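Putative NADPH-dependent oxidoreductase (Desulfitobacterium hafniense DCB-2, PDB 3DB2) probably acts as an NADPH-dependent oxidoreductase of the GFO/IDH/MocA type, pairing a Rossmann nucleotide-binding domain with a sheet-forming C-terminal domain. Local coordinates at residues S125-G130 with Q186-Q191; A131-K136 with E319-A324; T141-E146 with L273-F278; I243-Y246 with N251-Y254. One frame throughout, in Å; residues are numbered along the deposited sequence.

Overall arrangement
From the N terminus, the chain first builds the parallel Rossmann sheet. Past its edge strand 120-123, residues 125-130 meet helix 183-194 and close the loop of interaction 1. Helix 130-140 follows, and its residues 131-136 reach 319-324 in interaction 2, which crosses interaction 1; the two touch through the Arg127-Glu321 salt bridge. Interaction 3, joining the turn at 141-146 to strand 271-278, also crosses interaction 1 but nests inside interaction 2. Interaction 4, the hairpin of strands 240-247 and 250-256, nests inside interaction 3. Interactions 3 and 4 belong to neighbouring strands of the large mixed sheet, and Met135 of helix 130-140 packs against both.

Interaction 1. Residues S125-G130 with Q186-Q191; sequences SSRRLG and QIDNLQ
Arg127 grips Asp188 side-on where the loop leaving the last Rossmann strand, 120-123, meets helix 183-194. NE of Arg127 donates to OD2 of Asp188 at 2.8 Å in a nearly straight bond, on the syn lone pair and in the guanidinium plane. NH2 of Arg127 donates to OD1 of Asp188 at 3.0 Å, on the syn side but 26° out of the carboxylate plane. With NH1 of Arg127 paired to Glu321 and OD1 of Asp188 also held by Asn330, this buried ion pair is well satisfied. The guanidinium is brought there by a bend at chi3 (81°), which turns its NE edge to the acid. One residue further along the helix, ND2 of Asn189 splits its hydrogens: one goes to OG of Ser126 at 3.1 Å, the other to OE1 of Gln186 at 3.0 Å, and both partners lie close to the amide plane. The second bond lands above the carbonyl plane of Gln186, whose NE2 is taken by the backbone of Val153. Between the salt bridge and the amide sits a water, 2.7 Å from OD2 of Asp188 and 2.9 Å from OD1 of Asn189; it accepts a weak bond from the backbone N of Arg127.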
loop_
_atom_site.group_PDB
_atom_site.type_symbol
_atom_site.label_atom_id
_atom_site.label_comp_id
_atom_site.label_asym_id
_atom_site.label_seq_id
_atom_site.Cartn_x
_atom_site.Cartn_y
_atom_site.Cartn_z
ATOM N N SER C 125 15.756 4.152 15.021
ATOM C CA SER C 125 16.858 3.211 14.800
ATOM C C SER C 125 16.603 2.243 13.669
ATOM O O SER C 125 17.526 1.532 13.309
ATOM C CB SER C 125 17.140 2.409 16.091
ATOM O OG SER C 125 16.078 1.491 16.343
ATOM N N SER C 126 15.385 2.191 13.138
ATOM C CA SER C 126 15.059 1.292 12.034
ATOM C C SER C 126 15.960 1.462 10.819
ATOM O O SER C 126 16.298 0.495 10.125
ATOM C CB SER C 126 13.563 1.476 11.607
ATOM O OG SER C 126 13.172 0.395 10.784
ATOM N N ARG C 127 16.337 2.711 10.504
ATOM C CA ARG C 127 17.166 3.008 9.356
ATOM C C ARG C 127 18.554 2.375 9.528
ATOM O O ARG C 127 19.235 2.202 8.527
ATOM C CB ARG C 127 17.350 4.500 9.081
ATOM C CG ARG C 127 18.026 5.331 10.137
ATOM C CD ARG C 127 18.572 6.615 9.570
ATOM N NE ARG C 127 17.543 7.652 9.427
ATOM C CZ ARG C 127 17.829 8.799 8.799
ATOM N NH1 ARG C 127 19.032 9.009 8.295
ATOM N NH2 ARG C 127 16.942 9.776 8.640
ATOM N N ARG C 128 18.903 2.033 10.757
ATOM C CA ARG C 128 20.196 1.442 11.056
ATOM C C ARG C 128 20.244 -0.063 10.814
ATOM O O ARG C 128 21.339 -0.646 10.729
ATOM C CB ARG C 128 20.582 1.708 12.512
ATOM C CG ARG C 128 20.344 3.114 13.008
ATOM C CD ARG C 128 21.467 3.604 13.878
ATOM N NE ARG C 128 21.417 5.058 13.936
ATOM C CZ ARG C 128 22.290 5.983 13.621
ATOM N NH1 ARG C 128 23.471 5.674 13.152
ATOM N NH2 ARG C 128 21.966 7.260 13.783
ATOM N N LEU C 129 19.080 -0.705 10.721
ATOM C CA LEU C 129 19.046 -2.139 10.493
ATOM C C LEU C 129 19.854 -2.494 9.247
ATOM O O LEU C 129 19.890 -1.676 8.337
ATOM C CB LEU C 129 17.611 -2.619 10.346
ATOM C CG LEU C 129 16.775 -2.664 11.636
ATOM C CD1 LEU C 129 15.316 -2.918 11.335
ATOM C CD2 LEU C 129 17.308 -3.758 12.564
ATOM N N GLY C 130 20.477 -3.674 9.232
ATOM C CA GLY C 130 21.289 -4.053 8.073
ATOM C C GLY C 130 20.393 -4.084 6.834
ATOM O O GLY C 130 20.826 -3.765 5.744
ATOM N N GLN C 186 8.436 4.450 10.069
ATOM C CA GLN C 186 8.382 4.336 8.596
ATOM C C GLN C 186 8.533 5.667 7.894
ATOM O O GLN C 186 9.170 5.735 6.820
ATOM C CB GLN C 186 7.095 3.616 8.162
ATOM C CG GLN C 186 7.078 2.161 8.638
ATOM C CD GLN C 186 7.952 1.231 7.818
ATOM O OE1 GLN C 186 9.046 1.538 7.342
ATOM N NE2 GLN C 186 7.458 0.014 7.681
ATOM N N ILE C 187 8.004 6.762 8.451
ATOM C CA ILE C 187 8.291 8.085 7.924
ATOM C C ILE C 187 9.776 8.390 7.868
ATOM O O ILE C 187 10.320 8.919 6.873
ATOM C CB ILE C 187 7.545 9.162 8.739
ATOM C CG1 ILE C 187 6.028 8.932 8.567
ATOM C CG2 ILE C 187 7.986 10.562 8.370
ATOM C CD1 ILE C 187 5.212 9.807 9.482
ATOM N N ASP C 188 10.507 8.042 8.916
ATOM C CA ASP C 188 11.962 8.201 8.898
ATOM C C ASP C 188 12.564 7.259 7.853
ATOM O O ASP C 188 13.429 7.744 7.097
ATOM C CB ASP C 188 12.579 7.959 10.267
ATOM C CG ASP C 188 14.064 8.319 10.195
ATOM O OD1 ASP C 188 14.378 9.531 10.087
ATOM O OD2 ASP C 188 14.863 7.368 10.227
ATOM N N ASN C 189 12.132 6.000 7.807
ATOM C CA ASN C 189 12.666 5.120 6.768
ATOM C C ASN C 189 12.446 5.700 5.384
ATOM O O ASN C 189 13.331 5.621 4.532
ATOM C CB ASN C 189 12.063 3.713 6.852
ATOM C CG ASN C 189 12.595 2.976 8.069
ATOM O OD1 ASN C 189 13.652 3.319 8.597
ATOM N ND2 ASN C 189 11.841 1.961 8.471
ATOM N N LEU C 190 11.282 6.273 5.130
ATOM C CA LEU C 190 10.926 6.789 3.808
ATOM C C LEU C 190 11.780 7.974 3.387
ATOM O O LEU C 190 12.215 8.103 2.249
ATOM C CB LEU C 190 9.445 7.197 3.793
ATOM C CG LEU C 190 8.472 6.004 3.746
ATOM C CD1 LEU C 190 7.048 6.436 4.074
ATOM C CD2 LEU C 190 8.535 5.354 2.377
ATOM N N GLN C 191 12.053 8.895 4.313
ATOM C CA GLN C 191 12.883 10.049 3.952
ATOM C C GLN C 191 14.358 9.685 3.981
ATOM O O GLN C 191 15.157 10.292 3.275
ATOM C CB GLN C 191 12.507 11.207 4.875
ATOM C CG GLN C 191 11.074 11.691 4.620
ATOM C CD GLN C 191 10.697 12.963 5.369
ATOM O OE1 GLN C 191 10.422 14.015 4.806
ATOM N NE2 GLN C 191 10.631 12.905 6.699
HETATM O O HOH W 1 14.198 4.823 11.025
#

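Interaction 2. Residues A131-K136 with E319-A324; sequences ALRKMK and ETEIGA
Arg133 and Glu321 reach toward each other from opposite directions, linking helix 130-140 to the loop that leads from helix 302-316 into helix 324-343. The meeting is an end-on, two-nitrogen salt bridge between long side chains, across backbones that stay apart: the CA atoms of Arg133 and Glu321 are 12.9 Å from each other. NH2 of Arg133 donates to OE1 of Glu321 at 2.8 Å, tilted somewhat from the guanidinium plane, while NH1 of Arg133 meets OE2 of Glu321 at 2.9 Å in a straighter bond that keeps to that plane. Both oxygens use their syn lone pairs, and the two flat groups are only 17° apart. OE2 of Glu321 is also salt-bridged to NH1 of Arg127. Glu321 gets there on a chain extended beyond CG, with CG trans to the backbone N (chi1 -161°), whereas Arg133 bends at chi2. This side of the helix is the loose one: both residues are partly exposed, and Phe192 of helix 183-194 touches each of them. The other side of helix 130-140 is tightly packed, with Ala131, Leu132 and the selenomethionine Met135 buried against Tyr254 and Ile243 of the mixed sheet. At the loop end, the backbone N of Glu321 is fixed by Glu309. Within the salt bridge a third, weak and bent bond runs diagonally from NH1 of Arg133 to OE1 of Glu321, at 3.3 Å.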
loop_
_atom_site.group_PDB
_atom_site.type_symbol
_atom_site.label_atom_id
_atom_site.label_comp_id
_atom_site.label_asym_id
_atom_site.label_seq_id
_atom_site.Cartn_x
_atom_site.Cartn_y
_atom_site.Cartn_z
ATOM N N ALA C 131 19.130 -4.450 7.013
ATOM C CA ALA C 131 18.216 -4.503 5.863
ATOM C C ALA C 131 17.983 -3.114 5.308
ATOM O O ALA C 131 18.000 -2.971 4.096
ATOM C CB ALA C 131 16.921 -5.153 6.257
ATOM N N LEU C 132 17.776 -2.092 6.139
ATOM C CA LEU C 132 17.504 -0.766 5.582
ATOM C C LEU C 132 18.742 -0.165 4.929
ATOM O O LEU C 132 18.735 0.534 3.881
ATOM C CB LEU C 132 16.952 0.107 6.710
ATOM C CG LEU C 132 15.441 0.187 6.840
ATOM C CD1 LEU C 132 14.811 0.815 5.598
ATOM C CD2 LEU C 132 14.867 -1.207 7.112
ATOM N N ARG C 133 19.893 -0.449 5.543
ATOM C CA ARG C 133 21.193 -0.069 4.978
ATOM C C ARG C 133 21.419 -0.706 3.598
ATOM O O ARG C 133 21.936 -0.058 2.687
ATOM C CB ARG C 133 22.344 -0.413 5.912
ATOM C CG ARG C 133 22.390 0.312 7.237
ATOM C CD ARG C 133 22.328 1.820 7.079
ATOM N NE ARG C 133 22.645 2.582 8.265
ATOM C CZ ARG C 133 22.400 3.845 8.571
ATOM N NH1 ARG C 133 21.769 4.675 7.766
ATOM N NH2 ARG C 133 22.802 4.335 9.745
ATOM N N LYS C 134 21.025 -1.957 3.439
ATOM C CA LYS C 134 21.233 -2.662 2.180
ATOM C C LYS C 134 20.279 -2.090 1.149
ATOM O O LYS C 134 20.627 -1.807 -0.012
ATOM C CB LYS C 134 21.060 -4.160 2.427
ATOM C CG LYS C 134 21.139 -5.027 1.185
ATOM C CD LYS C 134 22.574 -4.998 0.672
ATOM C CE LYS C 134 22.632 -5.458 -0.772
ATOM N NZ LYS C 134 23.556 -6.624 -0.873
HETATM N N MSE C 135 19.022 -1.889 1.563
HETATM C CA MSE C 135 18.034 -1.313 0.639
HETATM C C MSE C 135 18.480 0.047 0.133
HETATM O O MSE C 135 18.286 0.412 -1.035
HETATM C CB MSE C 135 16.642 -1.260 1.289
HETATM C CG MSE C 135 16.052 -2.654 1.519
HETATM SE SE MSE C 135 14.506 -2.538 2.746
HETATM C CE MSE C 135 13.317 -1.826 1.399
ATOM N N LYS C 136 19.102 0.842 0.969
ATOM C CA LYS C 136 19.611 2.158 0.661
ATOM C C LYS C 136 20.718 2.032 -0.386
ATOM O O LYS C 136 20.757 2.743 -1.407
ATOM C CB LYS C 136 20.112 2.851 1.938
ATOM C CG LYS C 136 20.620 4.268 1.691
ATOM C CD LYS C 136 19.536 5.068 0.985
ATOM C CE LYS C 136 19.689 6.559 1.254
ATOM N NZ LYS C 136 19.200 7.347 0.090
ATOM N N GLU C 319 28.692 15.222 13.074
ATOM C CA GLU C 319 27.269 15.327 13.304
ATOM C C GLU C 319 26.682 13.921 13.322
ATOM O O GLU C 319 27.120 13.029 12.606
ATOM C CB GLU C 319 26.545 16.105 12.213
ATOM N N THR C 320 25.648 13.739 14.127
ATOM C CA THR C 320 24.928 12.454 14.103
ATOM C C THR C 320 24.044 12.361 12.872
ATOM O O THR C 320 23.928 13.351 12.127
ATOM C CB THR C 320 24.035 12.289 15.335
ATOM O OG1 THR C 320 22.943 13.209 15.183
ATOM C CG2 THR C 320 24.837 12.571 16.587
ATOM N N GLU C 321 23.417 11.201 12.629
ATOM C CA GLU C 321 22.699 11.062 11.360
ATOM C C GLU C 321 21.344 11.747 11.363
ATOM O O GLU C 321 20.847 12.039 10.276
ATOM C CB GLU C 321 22.511 9.585 10.993
ATOM C CG GLU C 321 22.198 9.389 9.512
ATOM C CD GLU C 321 22.158 7.923 9.132
ATOM O OE1 GLU C 321 22.845 7.095 9.761
ATOM O OE2 GLU C 321 21.412 7.569 8.208
ATOM N N ILE C 322 20.738 11.956 12.540
ATOM C CA ILE C 322 19.391 12.455 12.616
ATOM C C ILE C 322 19.286 13.578 13.647
ATOM O O ILE C 322 19.001 13.310 14.822
ATOM C CB ILE C 322 18.330 11.407 13.009
ATOM C CG1 ILE C 322 18.482 10.040 12.367
ATOM C CG2 ILE C 322 16.965 11.995 12.696
ATOM C CD1 ILE C 322 17.395 9.046 12.731
ATOM N N GLY C 323 19.514 14.781 13.159
ATOM C CA GLY C 323 19.444 15.994 13.956
ATOM C C GLY C 323 18.021 16.455 14.199
ATOM O O GLY C 323 17.037 15.820 13.804
ATOM N N ALA C 324 17.925 17.606 14.875
ATOM C CA ALA C 324 16.672 18.232 15.275
ATOM C C ALA C 324 15.834 18.596 14.053
ATOM O O ALA C 324 14.624 18.411 14.095
ATOM C CB ALA C 324 16.912 19.487 16.115
#

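Interaction 3. Residues T141-E146 with L273-F278; sequences TKEIGE and LIKREF
Lys275 lays the end of its aliphatic chain beside Ile144, CE lying 4.4 Å from CG2 of that residue, and carries its ammonium on to Glu143. The partner is a type I beta turn, Lys142 to Gly145, that follows helix 130-140; the helix ends in a Schellman motif with Lys142 at positive phi (70°), and strand 271-278 of the mixed sheet supplies the lysine. The turn is closed by Gly145 N on Lys142 O at 2.9 Å. Glu143, extended from a CG trans to its backbone N (chi1 -174°), points its carboxylate at the strand, and NZ of Lys275 donates to OE2 of Glu143 at 2.7 Å. That bond comes on the anti side of the oxygen, 15° out of the carboxylate plane. OE1 of Glu143 binds a glycerol, probably from the crystallisation liquor. Beside the charged groups the contact turns apolar: Ile144 is buried on Ile139 and Ala250, and Met138 of the helix touches both Glu143 and Lys275. The next residue of the strand, Arg276, bonds through NH1 to O of Gly239 of the second subunit. The ammonium lies between two acids, the second being Glu277, whose other oxygen, OE2, is salt-bridged to Arg291. A positive charge there should ease the repulsion between the two carboxylates; the bond from NZ of Lys275 to OE1 of Glu277 is weak, at 3.5 Å.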
loop_
_atom_site.group_PDB
_atom_site.type_symbol
_atom_site.label_atom_id
_atom_site.label_comp_id
_atom_site.label_asym_id
_atom_site.label_seq_id
_atom_site.Cartn_x
_atom_site.Cartn_y
_atom_site.Cartn_z
ATOM N N THR C 141 22.938 3.050 -5.702
ATOM C CA THR C 141 23.742 2.541 -6.795
ATOM C C THR C 141 22.843 2.279 -8.002
ATOM O O THR C 141 23.358 1.969 -9.068
ATOM C CB THR C 141 24.467 1.236 -6.466
ATOM O OG1 THR C 141 23.509 0.261 -6.011
ATOM C CG2 THR C 141 25.420 1.277 -5.275
ATOM N N LYS C 142 21.523 2.368 -7.850
ATOM C CA LYS C 142 20.653 2.105 -9.001
ATOM C C LYS C 142 20.637 0.638 -9.413
ATOM O O LYS C 142 20.313 0.264 -10.553
ATOM C CB LYS C 142 21.014 2.984 -10.213
ATOM C CG LYS C 142 21.063 4.484 -9.917
ATOM C CD LYS C 142 19.705 5.040 -9.568
ATOM C CE LYS C 142 19.698 6.405 -8.909
ATOM N NZ LYS C 142 19.406 6.270 -7.442
ATOM N N GLU C 143 20.950 -0.242 -8.470
ATOM C CA GLU C 143 20.967 -1.681 -8.696
ATOM C C GLU C 143 19.560 -2.095 -9.143
ATOM O O GLU C 143 19.346 -2.905 -10.058
ATOM C CB GLU C 143 21.452 -2.485 -7.488
ATOM C CG GLU C 143 21.602 -3.975 -7.764
ATOM C CD GLU C 143 21.854 -4.873 -6.573
ATOM O OE1 GLU C 143 22.463 -4.485 -5.553
ATOM O OE2 GLU C 143 21.436 -6.061 -6.617
ATOM N N ILE C 144 18.543 -1.511 -8.511
ATOM C CA ILE C 144 17.169 -1.845 -8.857
ATOM C C ILE C 144 16.571 -0.916 -9.903
ATOM O O ILE C 144 15.378 -0.931 -10.178
ATOM C CB ILE C 144 16.320 -1.789 -7.570
ATOM C CG1 ILE C 144 16.177 -0.408 -6.936
ATOM C CG2 ILE C 144 16.903 -2.808 -6.598
ATOM C CD1 ILE C 144 15.013 -0.367 -5.926
ATOM N N GLY C 145 17.412 -0.078 -10.488
ATOM C CA GLY C 145 17.036 0.932 -11.450
ATOM C C GLY C 145 16.530 2.127 -10.644
ATOM O O GLY C 145 17.022 2.257 -9.509
ATOM N N GLU C 146 15.608 2.875 -11.220
ATOM C CA GLU C 146 15.039 4.051 -10.576
ATOM C C GLU C 146 13.742 3.715 -9.828
ATOM O O GLU C 146 12.889 3.024 -10.328
ATOM C CB GLU C 146 14.684 5.162 -11.539
ATOM C CG GLU C 146 15.910 5.747 -12.252
ATOM C CD GLU C 146 16.732 6.653 -11.355
ATOM O OE1 GLU C 146 16.188 7.179 -10.360
ATOM O OE2 GLU C 146 17.937 6.859 -11.627
ATOM N N LEU C 273 14.342 -10.055 3.069
ATOM C CA LEU C 273 14.350 -9.083 1.966
ATOM C C LEU C 273 14.372 -9.893 0.666
ATOM O O LEU C 273 15.239 -10.748 0.548
ATOM C CB LEU C 273 15.515 -8.127 2.058
ATOM C CG LEU C 273 15.721 -7.118 0.915
ATOM C CD1 LEU C 273 14.546 -6.175 0.757
ATOM C CD2 LEU C 273 17.014 -6.341 1.094
ATOM N N ILE C 274 13.436 -9.592 -0.224
ATOM C CA ILE C 274 13.382 -10.382 -1.475
ATOM C C ILE C 274 13.461 -9.387 -2.606
ATOM O O ILE C 274 12.864 -8.325 -2.528
ATOM C CB ILE C 274 12.132 -11.257 -1.470
ATOM C CG1 ILE C 274 12.281 -12.519 -0.582
ATOM C CG2 ILE C 274 11.713 -11.583 -2.895
ATOM C CD1 ILE C 274 12.827 -13.698 -1.375
ATOM N N LYS C 275 14.235 -9.699 -3.636
ATOM C CA LYS C 275 14.372 -8.952 -4.858
ATOM C C LYS C 275 13.612 -9.666 -5.991
ATOM O O LYS C 275 13.836 -10.850 -6.241
ATOM C CB LYS C 275 15.829 -8.827 -5.290
ATOM C CG LYS C 275 16.161 -7.864 -6.399
ATOM C CD LYS C 275 17.583 -8.123 -6.931
ATOM C CE LYS C 275 18.212 -6.860 -7.502
ATOM N NZ LYS C 275 19.492 -7.166 -8.201
ATOM N N ARG C 276 12.740 -8.926 -6.644
ATOM C CA ARG C 276 12.009 -9.438 -7.801
ATOM C C ARG C 276 12.604 -8.794 -9.049
ATOM O O ARG C 276 12.541 -7.562 -9.159
ATOM C CB ARG C 276 10.514 -9.165 -7.697
ATOM C CG ARG C 276 9.787 -9.581 -8.996
ATOM C CD ARG C 276 8.269 -9.437 -8.807
ATOM N NE ARG C 276 7.875 -10.475 -7.847
ATOM C CZ ARG C 276 6.607 -10.669 -7.491
ATOM N NH1 ARG C 276 5.675 -9.889 -8.029
ATOM N NH2 ARG C 276 6.323 -11.628 -6.620
ATOM N N GLU C 277 13.186 -9.589 -9.953
ATOM C CA GLU C 277 13.896 -8.971 -11.073
ATOM C C GLU C 277 13.643 -9.760 -12.344
ATOM O O GLU C 277 13.174 -10.888 -12.223
ATOM C CB GLU C 277 15.406 -8.937 -10.796
ATOM C CG GLU C 277 15.930 -10.351 -10.634
ATOM C CD GLU C 277 17.405 -10.474 -10.378
ATOM O OE1 GLU C 277 18.082 -9.435 -10.404
ATOM O OE2 GLU C 277 17.841 -11.620 -10.139
ATOM N N PHE C 278 13.949 -9.182 -13.495
ATOM C CA PHE C 278 13.825 -9.914 -14.750
ATOM C C PHE C 278 14.962 -10.934 -14.785
ATOM O O PHE C 278 16.074 -10.551 -14.436
ATOM C CB PHE C 278 13.877 -9.006 -15.971
ATOM C CG PHE C 278 12.865 -7.878 -15.944
ATOM C CD1 PHE C 278 11.536 -8.157 -16.240
ATOM C CD2 PHE C 278 13.247 -6.594 -15.616
ATOM C CE1 PHE C 278 10.603 -7.138 -16.212
ATOM C CE2 PHE C 278 12.321 -5.566 -15.602
ATOM C CZ PHE C 278 10.997 -5.854 -15.895
#

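Interaction 4. Residues I243-Y246 with N251-Y254; sequences INVY and NLFY
Val245 and Leu252 face each other across the beta hairpin of strands 240-247 and 250-256, their CB atoms 4.2 Å apart. On the same face CG1 of Ile243 meets the edge of the Tyr254 ring at CD2, 4.0 Å away; Met135 of helix 130-140 covers Ile243 and Val245. The strands run antiparallel. Ile243 with Tyr254 and Val245 with Leu252 are the hydrogen-bonded pairs, each joined by two backbone bonds. Asn244 with Phe253 is a non-hydrogen-bonded pair; beside it CA of Asn244 makes a CA-H...O contact with O of Leu252. The face carrying Asn244 and Phe253 is more polar and approaches the second subunit. CE1 of Tyr246 touches CE1 of Phe253 at 4.3 Å, while the hydroxyl of Tyr246 goes to Glu151. OD1 of Asn251 lies 3.5 Å from CD1 of Tyr246 and accepts from the backbone N of Gly247, and ND2 of Asn251 bonds to O of Pro238 of the second subunit. Asn244, its CG trans to the carbonyl carbon (chi1 -58°), sets OD1 at the edge of the Phe253 ring, 3.2 Å from CD1, with amide and ring planes 76° apart. A water donates to OD1 of Asn244 at 2.6 Å and to O of Tyr254 at 3.0 Å.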
loop_
_atom_site.group_PDB
_atom_site.type_symbol
_atom_site.label_atom_id
_atom_site.label_comp_id
_atom_site.label_asym_id
_atom_site.label_seq_id
_atom_site.Cartn_x
_atom_site.Cartn_y
_atom_site.Cartn_z
ATOM N N ILE C 243 8.017 -3.023 3.867
ATOM C CA ILE C 243 8.405 -1.985 2.939
ATOM C C ILE C 243 8.555 -2.656 1.555
ATOM O O ILE C 243 9.271 -3.660 1.430
ATOM C CB ILE C 243 9.728 -1.307 3.324
ATOM C CG1 ILE C 243 9.771 -0.827 4.778
ATOM C CG2 ILE C 243 10.090 -0.148 2.390
ATOM C CD1 ILE C 243 10.991 -0.030 5.160
ATOM N N ASN C 244 7.858 -2.108 0.584
ATOM C CA ASN C 244 7.922 -2.591 -0.793
ATOM C C ASN C 244 8.446 -1.380 -1.583
ATOM O O ASN C 244 7.908 -0.283 -1.496
ATOM C CB ASN C 244 6.595 -3.021 -1.387
ATOM C CG ASN C 244 5.915 -4.117 -0.579
ATOM O OD1 ASN C 244 6.582 -5.010 -0.104
ATOM N ND2 ASN C 244 4.616 -4.047 -0.429
ATOM N N VAL C 245 9.487 -1.601 -2.337
ATOM C CA VAL C 245 10.108 -0.613 -3.195
ATOM C C VAL C 245 10.004 -1.103 -4.655
ATOM O O VAL C 245 10.423 -2.224 -4.929
ATOM C CB VAL C 245 11.583 -0.431 -2.842
ATOM C CG1 VAL C 245 12.206 0.678 -3.655
ATOM C CG2 VAL C 245 11.728 -0.153 -1.344
ATOM N N TYR C 246 9.467 -0.255 -5.500
ATOM C CA TYR C 246 9.262 -0.558 -6.908
ATOM C C TYR C 246 10.296 0.226 -7.724
ATOM O O TYR C 246 10.283 1.462 -7.641
ATOM C CB TYR C 246 7.837 -0.161 -7.307
ATOM C CG TYR C 246 6.839 -0.963 -6.479
ATOM C CD1 TYR C 246 6.560 -2.281 -6.804
ATOM C CD2 TYR C 246 6.189 -0.423 -5.373
ATOM C CE1 TYR C 246 5.659 -3.019 -6.059
ATOM C CE2 TYR C 246 5.285 -1.184 -4.647
ATOM C CZ TYR C 246 5.010 -2.484 -4.972
ATOM O OH TYR C 246 4.107 -3.277 -4.247
ATOM N N ASN C 251 12.090 -4.982 -8.037
ATOM C CA ASN C 251 11.344 -4.569 -6.835
ATOM C C ASN C 251 11.938 -5.219 -5.588
ATOM O O ASN C 251 12.435 -6.332 -5.661
ATOM C CB ASN C 251 9.901 -4.986 -6.974
ATOM C CG ASN C 251 9.195 -4.360 -8.147
ATOM O OD1 ASN C 251 9.451 -3.249 -8.551
ATOM N ND2 ASN C 251 8.259 -5.121 -8.724
ATOM N N LEU C 252 11.847 -4.541 -4.453
ATOM C CA LEU C 252 12.241 -5.123 -3.179
ATOM C C LEU C 252 11.019 -5.280 -2.267
ATOM O O LEU C 252 10.208 -4.338 -2.195
ATOM C CB LEU C 252 13.240 -4.222 -2.488
ATOM C CG LEU C 252 14.469 -3.786 -3.251
ATOM C CD1 LEU C 252 15.231 -2.730 -2.474
ATOM C CD2 LEU C 252 15.333 -5.007 -3.552
ATOM N N PHE C 253 10.969 -6.402 -1.599
ATOM C CA PHE C 253 9.917 -6.697 -0.614
ATOM C C PHE C 253 10.568 -7.089 0.706
ATOM O O PHE C 253 11.209 -8.121 0.816
ATOM C CB PHE C 253 9.009 -7.838 -1.065
ATOM C CG PHE C 253 8.436 -7.670 -2.456
ATOM C CD1 PHE C 253 7.524 -6.662 -2.706
ATOM C CD2 PHE C 253 8.825 -8.532 -3.478
ATOM C CE1 PHE C 253 6.991 -6.522 -3.982
ATOM C CE2 PHE C 253 8.304 -8.376 -4.763
ATOM C CZ PHE C 253 7.423 -7.348 -5.008
ATOM N N TYR C 254 10.387 -6.256 1.710
ATOM C CA TYR C 254 10.928 -6.431 3.050
ATOM C C TYR C 254 9.780 -6.640 4.049
ATOM O O TYR C 254 8.773 -5.927 3.970
ATOM C CB TYR C 254 11.735 -5.221 3.466
ATOM C CG TYR C 254 12.232 -5.115 4.880
ATOM C CD1 TYR C 254 13.276 -5.915 5.331
ATOM C CD2 TYR C 254 11.681 -4.206 5.786
ATOM C CE1 TYR C 254 13.729 -5.817 6.630
ATOM C CE2 TYR C 254 12.160 -4.112 7.092
ATOM C CZ TYR C 254 13.184 -4.921 7.511
ATOM O OH TYR C 254 13.699 -4.863 8.793
HETATM O O HOH W 2 6.822 -6.693 1.839
#